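Local structure of acyl-CoA N-acyltransferases (NAT) superfamily protein (Arabidopsis thaliana, 6TH0) at residues A[78-83]-A[173-177]; A[5-11]-A[47-53]; A[134-138]-A[157-162]. The protein probably transfers the acetyl group of its bound acetyl-CoA to the N-terminal methionine of transmembrane proteins and to lysine side chains of proteins. One frame throughout, in Å; residues are numbered along the deposited sequence.

From the N terminus, the first contact to close is interaction 2, where the edge strand 6-10 meets strand 45-52 after two helices, at one side of the mixed sheet of this GNAT domain. The chain then continues through strand 63-73 into the long loop holding residues 78-83, whose partner, 173-177, comes only on the last strand. Interaction 3, between 134-138 and 157-162, opens and closes within the span of interaction 1. These two touch: Glu-78 reaches His-135, and strand 167-177 lies between strands 129-137 and 153-164. Interaction 2 stands apart, across the chain's centre, its centre about 28 Å from that of either other contact, but all three reach the same sheet.

Interaction 1: residues A[78-83]-A[173-177]; sequences EISDLI and LFVYF
Ile-79 projects from the loop between strands 63-73 and 93-102 into a hollow made by Leu-173, Val-175 and Phe-177, on one face of the last strand of the GNAT sheet. The opposite face of this strand carries Phe-174, which packs on helix 141-149. No hydrogen bond joins the two segments, so the fit depends on apolar shape. Both branches of Ile-79 take part. CG2 presses on the CD2 methyl of Leu-173 at 3.3 Å, closer than usual for two carbons. The other branch starts between the backbone N and the carbonyl carbon (chi1 62°) and runs on extended, which carries CD1 to the dip between Val-175 and Phe-177, 3.9 Å from Val-175 CG1. An alanine here removes both branches and would probably leave a gap bordered by Leu-173, Val-175 and Phe-177, with the tip of the Phe-177 ring short of one neighbour.

A short 3-10 turn supplies further bumps. The backbone bond from Leu-82 N to Ile-79 O, 2.8 Å long, folds the loop back and brings Leu-82 to the same side as Ile-79. There Leu-82 CB approaches Phe-177 CZ at 4.2 Å, while its CD1 lies more loosely beside Val-175. At the other end, Glu-78 passes Leu-173 in the opposite direction, its OE2 4.1 Å from the CD1 methyl of Leu-173; that oxygen has its polar partner in His-135 of strand 129-137. Asp-81 makes a salt bridge with Arg-156 and so ties the turn to strand 153-164 as well. Phe-177 is the largest of the three strand side chains that face the loop, and its outer atoms enter the angle between Ile-79, Leu-82 and Ile-83. The nearest approach to its ring is made by Ile-83, whose CG1 lies 3.5 Å from CE1 of Phe-177.

Interaction 2: residues A[5-11]-A[47-53]; sequences TICFRPI and SWAAVDR
Arg-9 and Ala-49 pair through two backbone hydrogen bonds, the shorter running from Ala-49 N to Arg-9 O at 2.7 Å and nearly straight (177°). Cys-7 and Val-51 form the other hydrogen-bonded pair of this antiparallel ladder, between strands whose directions differ by 148°. The side chain of Arg-9 then lies across the partner strand. CG leaves CB flanked by both the N and C of its own backbone (chi1 56°), and the chain continues extended to NE. CD passes the guanidinium of Arg-53, 4.2 Å from its NH2. NE comes next, 3.9 Å from the CG1 methyl of Val-51, which the arginine crosses at about a right angle; CZ and NH2 pass the same methyl. At the tip, NH1 bonds to Pro-10 O at 3.1 Å, with that oxygen in the guanidinium plane, while the methyl of Ala-49 lies over one face of the group. Asp-15 forms a salt bridge with NH1 and Glu-61 O accepts from NH2, so the tip is fixed in several directions. Arg-53 lies close by with like charge, but it has its own salt bridge to Glu-61; its NH1 rests 3.7 Å from Cys-7 CB.

On the other face, Phe-8 CE1 packs against Ala-50 CB at 3.7 Å, facing helix 111-123, which also touches both residues. With helices 16-26 and 33-41 between them in the chain, these two strands form the N-terminal strand-helix-helix-strand unit characteristic of the GNAT fold.

Interaction 3: residues A[134-138]-A[157-162]; sequences LHVIA and RLHGFY. With ACO (acetyl coenzyme *a), chain C.
His-135 and Phe-161 form an offset face-to-face stack behind the acetyl end of the coenzyme pocket, joining two strands, 129-137 and 153-164, that both flank strand 167-177. The ring centroids are 4.1 Å apart and the planes 25° from parallel; Phe-161, its CG trans to the backbone N (chi1 -170°), brings CZ over the middle of the imidazole. Leu-158 CD2 approaches NE2 of His-135 at 3.6 Å; hydrogen bonds at both ring nitrogens, that at ND1 with Tyr-96 OH, fix the histidine's rotation. Phe-161 and Tyr-162 sit in a classic beta bulge opposite Phe-169, so both rings turn toward strand 129-137. Tyr-162 CD2 touches Ile-137 CG1 at 3.4 Å, and its OH gives a weak hydrogen bond to His-135 O. Farther along, the methyl of Ala-138 covers one face of the Arg-157 guanidinium, and a water links Ala-138 O, weakly, to Arg-157 NH2.

Strand 129-137 also meets acetyl-CoA: Ile-137 N donates to the acetyl oxygen O at 3.0 Å (162°), while His-135 O lies 3.3 Å from the acetyl CH3. The N-H of Ile-137 would probably polarise the thioester carbonyl and make its carbon more open to attack by an amine.

Interaction 1: residues A[78-83]-A[173-177]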
loop_
_atom_site.group_PDB
_atom_site.type_symbol
_atom_site.label_atom_id
_atom_site.label_comp_id
_atom_site.label_asym_id
_atom_site.label_seq_id
_atom_site.Cartn_x
_atom_site.Cartn_y
_atom_site.Cartn_z
ATOM N N GLU A 78 -7.382 7.863 -11.554
ATOM C CA GLU A 78 -8.612 8.577 -11.249
ATOM C C GLU A 78 -8.382 9.949 -10.627
ATOM O O GLU A 78 -9.346 10.706 -10.492
ATOM C CB GLU A 78 -9.472 7.744 -10.304
ATOM C CG GLU A 78 -8.900 7.649 -8.913
ATOM C CD GLU A 78 -9.549 6.547 -8.097
ATOM O OE1 GLU A 78 -9.329 5.359 -8.423
ATOM O OE2 GLU A 78 -10.269 6.875 -7.127
ATOM N N ILE A 79 -7.154 10.291 -10.244
ATOM C CA ILE A 79 -6.885 11.596 -9.652
ATOM C C ILE A 79 -6.179 12.510 -10.643
ATOM O O ILE A 79 -5.635 13.546 -10.256
ATOM C CB ILE A 79 -6.076 11.480 -8.352
ATOM C CG1 ILE A 79 -4.718 10.844 -8.631
ATOM C CG2 ILE A 79 -6.849 10.699 -7.306
ATOM C CD1 ILE A 79 -3.838 10.768 -7.427
ATOM N N SER A 80 -6.213 12.160 -11.927
ATOM C CA SER A 80 -5.617 13.020 -12.935
ATOM C C SER A 80 -6.241 14.408 -12.900
ATOM O O SER A 80 -5.588 15.394 -13.254
ATOM C CB SER A 80 -5.767 12.392 -14.320
ATOM O OG SER A 80 -5.052 13.138 -15.279
ATOM N N ASP A 81 -7.511 14.499 -12.490
ATOM C CA ASP A 81 -8.179 15.791 -12.408
ATOM C C ASP A 81 -7.570 16.682 -11.336
ATOM O O ASP A 81 -7.812 17.894 -11.342
ATOM C CB ASP A 81 -9.670 15.619 -12.118
ATOM C CG ASP A 81 -9.932 14.920 -10.788
ATOM O OD1 ASP A 81 -9.384 13.827 -10.550
ATOM O OD2 ASP A 81 -10.674 15.490 -9.958
ATOM N N LEU A 82 -6.793 16.117 -10.418
ATOM C CA LEU A 82 -6.258 16.892 -9.306
ATOM C C LEU A 82 -4.867 17.441 -9.585
ATOM O O LEU A 82 -4.355 18.226 -8.777
ATOM C CB LEU A 82 -6.195 16.016 -8.051
ATOM C CG LEU A 82 -7.470 15.353 -7.536
ATOM C CD1 LEU A 82 -7.113 14.513 -6.335
ATOM C CD2 LEU A 82 -8.527 16.395 -7.185
ATOM N N ILE A 83 -4.261 17.068 -10.719
ATOM C CA ILE A 83 -2.855 17.335 -11.011
ATOM C C ILE A 83 -2.704 18.508 -11.969
ATOM O O ILE A 83 -3.459 18.632 -12.942
ATOM C CB ILE A 83 -2.189 16.075 -11.599
ATOM C CG1 ILE A 83 -2.174 14.968 -10.551
ATOM C CG2 ILE A 83 -0.793 16.373 -12.132
ATOM C CD1 ILE A 83 -1.635 13.615 -11.042
ATOM N N LEU A 173 -10.770 8.193 -0.914
ATOM C CA LEU A 173 -9.550 8.402 -1.690
ATOM C C LEU A 173 -8.568 9.249 -0.881
ATOM O O LEU A 173 -8.942 10.307 -0.377
ATOM C CB LEU A 173 -9.883 9.120 -2.993
ATOM C CG LEU A 173 -8.686 9.708 -3.759
ATOM C CD1 LEU A 173 -7.827 8.576 -4.305
ATOM C CD2 LEU A 173 -9.126 10.667 -4.876
ATOM N N PHE A 174 -7.328 8.770 -0.717
ATOM C CA PHE A 174 -6.285 9.521 -0.015
ATOM C C PHE A 174 -5.133 9.757 -0.973
ATOM O O PHE A 174 -4.773 8.864 -1.724
ATOM C CB PHE A 174 -5.733 8.797 1.228
ATOM C CG PHE A 174 -6.521 9.019 2.485
ATOM C CD1 PHE A 174 -6.163 10.020 3.371
ATOM C CD2 PHE A 174 -7.588 8.185 2.807
ATOM C CE1 PHE A 174 -6.888 10.210 4.560
ATOM C CE2 PHE A 174 -8.299 8.366 3.970
ATOM C CZ PHE A 174 -7.950 9.369 4.847
ATOM N N VAL A 175 -4.563 10.971 -0.967
ATOM C CA VAL A 175 -3.466 11.303 -1.871
ATOM C C VAL A 175 -2.354 11.991 -1.093
ATOM O O VAL A 175 -2.609 12.719 -0.127
ATOM C CB VAL A 175 -3.916 12.188 -3.058
ATOM C CG1 VAL A 175 -5.042 11.524 -3.823
ATOM C CG2 VAL A 175 -4.326 13.569 -2.573
ATOM N N TYR A 176 -1.111 11.677 -1.450
ATOM C CA TYR A 176 0.055 12.440 -1.013
ATOM C C TYR A 176 0.832 12.874 -2.252
ATOM O O TYR A 176 1.520 12.057 -2.876
ATOM C CB TYR A 176 0.957 11.624 -0.088
ATOM C CG TYR A 176 2.119 12.422 0.457
ATOM C CD1 TYR A 176 1.953 13.266 1.548
ATOM C CD2 TYR A 176 3.370 12.336 -0.114
ATOM C CE1 TYR A 176 3.012 14.004 2.050
ATOM C CE2 TYR A 176 4.436 13.069 0.380
ATOM C CZ TYR A 176 4.251 13.897 1.459
ATOM O OH TYR A 176 5.314 14.626 1.944
ATOM N N PHE A 177 0.778 14.164 -2.573
ATOM C CA PHE A 177 1.517 14.689 -3.720
ATOM C C PHE A 177 2.886 15.181 -3.270
ATOM O O PHE A 177 3.005 15.875 -2.256
ATOM C CB PHE A 177 0.752 15.809 -4.425
ATOM C CG PHE A 177 -0.410 15.330 -5.247
ATOM C CD1 PHE A 177 -0.189 14.759 -6.502
ATOM C CD2 PHE A 177 -1.713 15.491 -4.811
ATOM C CE1 PHE A 177 -1.243 14.306 -7.285
ATOM C CE2 PHE A 177 -2.786 15.029 -5.589
ATOM C CZ PHE A 177 -2.543 14.434 -6.836
#

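Interaction 2: residues A[5-11]-A[47-53]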
loop_
_atom_site.group_PDB
_atom_site.type_symbol
_atom_site.label_atom_id
_atom_site.label_comp_id
_atom_site.label_asym_id
_atom_site.label_seq_id
_atom_site.Cartn_x
_atom_site.Cartn_y
_atom_site.Cartn_z
ATOM N N THR A 5 15.069 -4.080 16.031
ATOM C CA THR A 5 14.299 -5.316 16.007
ATOM C C THR A 5 13.594 -5.537 14.660
ATOM O O THR A 5 13.693 -6.620 14.085
ATOM C CB THR A 5 13.252 -5.352 17.154
ATOM O OG1 THR A 5 12.501 -4.134 17.168
ATOM C CG2 THR A 5 13.934 -5.525 18.500
ATOM N N ILE A 6 12.899 -4.518 14.148
ATOM C CA ILE A 6 12.104 -4.635 12.924
ATOM C C ILE A 6 12.906 -4.115 11.738
ATOM O O ILE A 6 13.455 -3.007 11.787
ATOM C CB ILE A 6 10.776 -3.872 13.051
ATOM C CG1 ILE A 6 9.983 -4.374 14.261
ATOM C CG2 ILE A 6 9.947 -4.043 11.790
ATOM C CD1 ILE A 6 9.663 -5.860 14.204
ATOM N N CYS A 7 12.962 -4.910 10.667
ATOM C CA CYS A 7 13.662 -4.567 9.435
ATOM C C CYS A 7 12.718 -4.649 8.240
ATOM O O CYS A 7 11.657 -5.277 8.299
ATOM C CB CYS A 7 14.872 -5.484 9.205
ATOM S SG CYS A 7 16.218 -5.288 10.379
ATOM N N PHE A 8 13.116 -4.009 7.142
ATOM C CA PHE A 8 12.288 -3.962 5.946
ATOM C C PHE A 8 13.087 -4.428 4.738
ATOM O O PHE A 8 14.257 -4.079 4.584
ATOM C CB PHE A 8 11.727 -2.553 5.749
ATOM C CG PHE A 8 10.993 -2.037 6.960
ATOM C CD1 PHE A 8 9.674 -2.400 7.202
ATOM C CD2 PHE A 8 11.635 -1.218 7.873
ATOM C CE1 PHE A 8 9.008 -1.945 8.321
ATOM C CE2 PHE A 8 10.969 -0.760 8.998
ATOM C CZ PHE A 8 9.659 -1.119 9.219
ATOM N N ARG A 9 12.469 -5.262 3.910
ATOM C CA ARG A 9 13.125 -5.769 2.713
ATOM C C ARG A 9 12.078 -5.946 1.632
ATOM O O ARG A 9 10.875 -5.988 1.925
ATOM C CB ARG A 9 13.843 -7.096 2.984
ATOM C CG ARG A 9 12.905 -8.183 3.567
ATOM C CD ARG A 9 13.483 -9.575 3.328
ATOM N NE ARG A 9 12.690 -10.628 3.972
ATOM C CZ ARG A 9 11.569 -11.132 3.464
ATOM N NH1 ARG A 9 11.093 -10.665 2.317
ATOM N NH2 ARG A 9 10.915 -12.098 4.099
ATOM N N PRO A 10 12.491 -6.038 0.370
ATOM C CA PRO A 10 11.523 -6.317 -0.691
ATOM C C PRO A 10 10.885 -7.680 -0.476
ATOM O O PRO A 10 11.507 -8.610 0.042
ATOM C CB PRO A 10 12.364 -6.283 -1.967
ATOM C CG PRO A 10 13.595 -5.481 -1.596
ATOM C CD PRO A 10 13.849 -5.813 -0.155
ATOM N N ILE A 11 9.619 -7.792 -0.858
ATOM C CA ILE A 11 8.995 -9.108 -0.871
ATOM C C ILE A 11 9.582 -9.938 -2.007
ATOM O O ILE A 11 9.841 -9.429 -3.111
ATOM C CB ILE A 11 7.470 -8.973 -0.984
ATOM C CG1 ILE A 11 6.941 -8.282 0.270
ATOM C CG2 ILE A 11 6.823 -10.363 -1.079
ATOM C CD1 ILE A 11 5.448 -8.060 0.279
ATOM N N SER A 47 6.870 -3.721 -3.499
ATOM C CA SER A 47 6.347 -4.090 -2.195
ATOM C C SER A 47 7.464 -4.242 -1.178
ATOM O O SER A 47 8.642 -4.375 -1.520
ATOM C CB SER A 47 5.554 -5.391 -2.300
ATOM O OG SER A 47 6.401 -6.413 -2.788
ATOM N N TRP A 48 7.061 -4.192 0.088
ATOM C CA TRP A 48 7.981 -4.250 1.209
ATOM C C TRP A 48 7.428 -5.190 2.266
ATOM O O TRP A 48 6.221 -5.211 2.522
ATOM C CB TRP A 48 8.218 -2.866 1.804
ATOM C CG TRP A 48 9.058 -1.998 0.935
ATOM C CD1 TRP A 48 10.409 -1.830 1.015
ATOM C CD2 TRP A 48 8.616 -1.178 -0.160
ATOM N NE1 TRP A 48 10.834 -0.954 0.050
ATOM C CE2 TRP A 48 9.752 -0.534 -0.680
ATOM C CE3 TRP A 48 7.371 -0.920 -0.740
ATOM C CZ2 TRP A 48 9.688 0.350 -1.766
ATOM C CZ3 TRP A 48 7.300 -0.039 -1.807
ATOM C CH2 TRP A 48 8.459 0.581 -2.318
ATOM N N ALA A 49 8.313 -5.954 2.879
ATOM C CA ALA A 49 7.973 -6.801 4.005
ATOM C C ALA A 49 8.623 -6.219 5.249
ATOM O O ALA A 49 9.698 -5.620 5.183
ATOM C CB ALA A 49 8.447 -8.242 3.780
ATOM N N ALA A 50 7.940 -6.360 6.372
ATOM C CA ALA A 50 8.516 -6.104 7.686
ATOM C C ALA A 50 8.801 -7.446 8.335
ATOM O O ALA A 50 7.950 -8.338 8.307
ATOM C CB ALA A 50 7.562 -5.289 8.562
ATOM N N VAL A 51 10.001 -7.600 8.890
ATOM C CA VAL A 51 10.385 -8.834 9.561
ATOM C C VAL A 51 11.005 -8.516 10.913
ATOM O O VAL A 51 11.592 -7.449 11.119
ATOM C CB VAL A 51 11.369 -9.670 8.704
ATOM C CG1 VAL A 51 10.760 -9.976 7.339
ATOM C CG2 VAL A 51 12.707 -8.940 8.553
ATOM N N ASP A 52 10.828 -9.437 11.855
ATOM C CA ASP A 52 11.509 -9.412 13.146
ATOM C C ASP A 52 12.455 -10.610 13.147
ATOM O O ASP A 52 12.064 -11.720 13.511
ATOM C CB ASP A 52 10.512 -9.467 14.298
ATOM C CG ASP A 52 11.179 -9.469 15.662
ATOM O OD1 ASP A 52 12.424 -9.425 15.749
ATOM O OD2 ASP A 52 10.438 -9.529 16.661
ATOM N N ARG A 53 13.711 -10.387 12.748
ATOM C CA ARG A 53 14.647 -11.503 12.690
ATOM C C ARG A 53 15.018 -12.001 14.076
ATOM O O ARG A 53 15.697 -13.028 14.196
ATOM C CB ARG A 53 15.897 -11.122 11.893
ATOM C CG ARG A 53 15.627 -11.017 10.395
ATOM C CD ARG A 53 16.901 -10.946 9.565
ATOM N NE ARG A 53 16.598 -10.614 8.175
ATOM C CZ ARG A 53 16.683 -9.387 7.670
ATOM N NH1 ARG A 53 17.075 -8.381 8.442
ATOM N NH2 ARG A 53 16.382 -9.162 6.396
#

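Interaction 3: residues A[134-138]-A[157-162]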
loop_
_atom_site.group_PDB
_atom_site.type_symbol
_atom_site.label_atom_id
_atom_site.label_comp_id
_atom_site.label_asym_id
_atom_site.label_seq_id
_atom_site.Cartn_x
_atom_site.Cartn_y
_atom_site.Cartn_z
ATOM N N LEU A 134 -4.294 6.017 -2.726
ATOM C CA LEU A 134 -4.875 4.749 -2.316
ATOM C C LEU A 134 -6.324 4.997 -1.926
ATOM O O LEU A 134 -6.780 6.140 -1.832
ATOM C CB LEU A 134 -4.092 4.140 -1.150
ATOM C CG LEU A 134 -4.243 4.970 0.134
ATOM C CD1 LEU A 134 -4.124 4.045 1.309
ATOM C CD2 LEU A 134 -3.226 6.123 0.248
ATOM N N HIS A 135 -7.029 3.907 -1.664
ATOM C CA HIS A 135 -8.384 3.950 -1.152
ATOM C C HIS A 135 -8.419 3.219 0.178
ATOM O O HIS A 135 -7.787 2.173 0.340
ATOM C CB HIS A 135 -9.382 3.325 -2.136
ATOM C CG HIS A 135 -9.509 4.074 -3.425
ATOM N ND1 HIS A 135 -8.708 3.826 -4.517
ATOM C CD2 HIS A 135 -10.363 5.055 -3.797
ATOM C CE1 HIS A 135 -9.061 4.626 -5.509
ATOM N NE2 HIS A 135 -10.063 5.383 -5.096
ATOM N N VAL A 136 -9.136 3.801 1.132
ATOM C CA VAL A 136 -9.319 3.237 2.457
ATOM C C VAL A 136 -10.793 2.916 2.634
ATOM O O VAL A 136 -11.661 3.719 2.271
ATOM C CB VAL A 136 -8.838 4.238 3.534
ATOM C CG1 VAL A 136 -9.026 3.681 4.921
ATOM C CG2 VAL A 136 -7.383 4.639 3.275
ATOM N N ILE A 137 -11.089 1.747 3.209
ATOM C CA ILE A 137 -12.473 1.463 3.543
ATOM C C ILE A 137 -12.953 2.548 4.493
ATOM O O ILE A 137 -12.268 2.875 5.467
ATOM C CB ILE A 137 -12.587 0.077 4.188
ATOM C CG1 ILE A 137 -12.256 -1.009 3.164
ATOM C CG2 ILE A 137 -13.965 -0.106 4.784
ATOM C CD1 ILE A 137 -12.181 -2.410 3.775
ATOM N N ALA A 138 -14.147 3.088 4.231
ATOM C CA ALA A 138 -14.553 4.343 4.867
ATOM C C ALA A 138 -14.839 4.202 6.358
ATOM O O ALA A 138 -14.797 5.205 7.079
ATOM C CB ALA A 138 -15.777 4.924 4.166
ATOM N N ARG A 157 -15.241 10.757 -1.081
ATOM C CA ARG A 157 -15.831 9.455 -0.805
ATOM C C ARG A 157 -16.337 8.812 -2.095
ATOM O O ARG A 157 -17.031 9.464 -2.883
ATOM C CB ARG A 157 -16.985 9.598 0.183
ATOM C CG ARG A 157 -17.567 8.278 0.670
ATOM C CD ARG A 157 -18.749 8.532 1.581
ATOM N NE ARG A 157 -19.200 7.299 2.209
ATOM C CZ ARG A 157 -18.882 6.946 3.450
ATOM N NH1 ARG A 157 -19.335 5.809 3.943
ATOM N NH2 ARG A 157 -18.113 7.730 4.198
ATOM N N LEU A 158 -15.972 7.548 -2.313
ATOM C CA LEU A 158 -16.447 6.767 -3.453
ATOM C C LEU A 158 -17.461 5.740 -2.958
ATOM O O LEU A 158 -17.131 4.883 -2.136
ATOM C CB LEU A 158 -15.289 6.066 -4.166
ATOM C CG LEU A 158 -14.363 7.025 -4.919
ATOM C CD1 LEU A 158 -13.588 7.926 -3.969
ATOM C CD2 LEU A 158 -13.430 6.280 -5.863
ATOM N N HIS A 159 -18.671 5.790 -3.499
ATOM C CA HIS A 159 -19.729 4.912 -3.026
ATOM C C HIS A 159 -19.659 3.530 -3.673
ATOM O O HIS A 159 -19.408 3.396 -4.873
ATOM C CB HIS A 159 -21.080 5.563 -3.296
ATOM C CG HIS A 159 -21.217 6.907 -2.651
ATOM N ND1 HIS A 159 -21.610 7.065 -1.339
ATOM C CD2 HIS A 159 -20.986 8.153 -3.127
ATOM C CE1 HIS A 159 -21.625 8.352 -1.038
ATOM N NE2 HIS A 159 -21.248 9.033 -2.104
ATOM N N GLY A 160 -19.863 2.494 -2.860
ATOM C CA GLY A 160 -19.864 1.149 -3.409
ATOM C C GLY A 160 -18.536 0.697 -3.971
ATOM O O GLY A 160 -18.509 -0.173 -4.836
ATOM N N PHE A 161 -17.429 1.274 -3.507
ATOM C CA PHE A 161 -16.121 0.973 -4.074
ATOM C C PHE A 161 -15.736 -0.484 -3.842
ATOM O O PHE A 161 -15.209 -1.146 -4.741
ATOM C CB PHE A 161 -15.080 1.908 -3.466
ATOM C CG PHE A 161 -13.747 1.857 -4.152
ATOM C CD1 PHE A 161 -13.538 2.546 -5.335
ATOM C CD2 PHE A 161 -12.692 1.150 -3.598
ATOM C CE1 PHE A 161 -12.308 2.493 -5.980
ATOM C CE2 PHE A 161 -11.460 1.107 -4.228
ATOM C CZ PHE A 161 -11.266 1.780 -5.410
ATOM N N TYR A 162 -15.934 -0.970 -2.623
ATOM C CA TYR A 162 -15.499 -2.279 -2.161
ATOM C C TYR A 162 -16.661 -3.258 -2.057
ATOM O O TYR A 162 -17.797 -2.874 -1.770
ATOM C CB TYR A 162 -14.805 -2.164 -0.806
ATOM C CG TYR A 162 -13.452 -1.494 -0.848
ATOM C CD1 TYR A 162 -12.429 -2.023 -1.613
ATOM C CD2 TYR A 162 -13.185 -0.356 -0.093
ATOM C CE1 TYR A 162 -11.184 -1.431 -1.653
ATOM C CE2 TYR A 162 -11.924 0.246 -0.124
ATOM C CZ TYR A 162 -10.934 -0.312 -0.902
ATOM O OH TYR A 162 -9.682 0.253 -0.957
HETATM N N1A ACO C . 3.431 3.377 21.517
HETATM C C2A ACO C . 2.056 3.430 21.530
HETATM N N3A ACO C . 1.169 3.596 20.533
HETATM C C4A ACO C . 1.798 3.728 19.302
HETATM C C5A ACO C . 3.218 3.692 19.125
HETATM C C6A ACO C . 4.004 3.512 20.280
HETATM N N6A ACO C . 5.370 3.468 20.175
HETATM N N7A ACO C . 3.566 3.847 17.777
HETATM C C8A ACO C . 2.378 3.975 17.151
HETATM N N9A ACO C . 1.289 3.914 18.020
HETATM C C1B ACO C . -0.133 4.028 17.690
HETATM C C2B ACO C . -0.448 5.097 16.545
HETATM O O2B ACO C . -0.492 6.352 17.082
HETATM C C3B ACO C . -1.913 4.514 16.269
HETATM O O3B ACO C . -2.636 4.899 17.333
HETATM P P3B ACO C . -4.405 5.201 16.929
HETATM O O7A ACO C . -4.770 3.750 16.759
HETATM O O8A ACO C . -4.938 5.908 18.163
HETATM O O9A ACO C . -4.251 5.986 15.648
HETATM C C4B ACO C . -1.655 2.970 16.254
HETATM O O4B ACO C . -0.591 2.724 17.231
HETATM C C5B ACO C . -1.304 2.457 14.844
HETATM O O5B ACO C . -0.237 3.163 14.293
HETATM P P1A ACO C . 0.836 2.083 13.656
HETATM O O1A ACO C . 1.368 1.217 14.737
HETATM O O2A ACO C . 1.752 2.856 12.750
HETATM O O3A ACO C . 0.045 1.022 12.598
HETATM P P2A ACO C . 0.061 -0.513 13.009
HETATM O O4A ACO C . 1.373 -1.158 12.754
HETATM O O5A ACO C . -0.698 -0.825 14.272
HETATM O O6A ACO C . -0.914 -1.254 11.778
HETATM C CBP ACO C . -2.869 -1.227 10.374
HETATM C CCP ACO C . -1.944 -0.415 11.381
HETATM C CDP ACO C . -2.063 -1.465 9.118
HETATM C CEP ACO C . -4.137 -0.431 10.057
HETATM C CAP ACO C . -3.196 -2.555 11.108
HETATM O OAP ACO C . -4.125 -2.339 12.167
HETATM C C9P ACO C . -3.799 -3.637 10.216
HETATM O O9P ACO C . -3.090 -4.480 9.710
HETATM N N8P ACO C . -5.169 -3.680 10.065
HETATM C C7P ACO C . -5.836 -4.719 9.211
HETATM C C6P ACO C . -5.480 -4.527 7.766
HETATM C C5P ACO C . -6.037 -3.210 7.352
HETATM O O5P ACO C . -7.096 -2.744 7.743
HETATM N N4P ACO C . -5.270 -2.482 6.465
HETATM C C3P ACO C . -5.818 -1.181 6.084
HETATM C C2P ACO C . -5.372 -0.837 4.708
HETATM S S1P ACO C . -6.122 0.807 4.270
HETATM C C ACO C . -7.639 0.160 3.570
HETATM O O ACO C . -8.705 0.240 4.131
HETATM C CH3 ACO C . -7.534 -0.526 2.308
HETATM O O HOH W 1 -17.576 5.984 6.844
#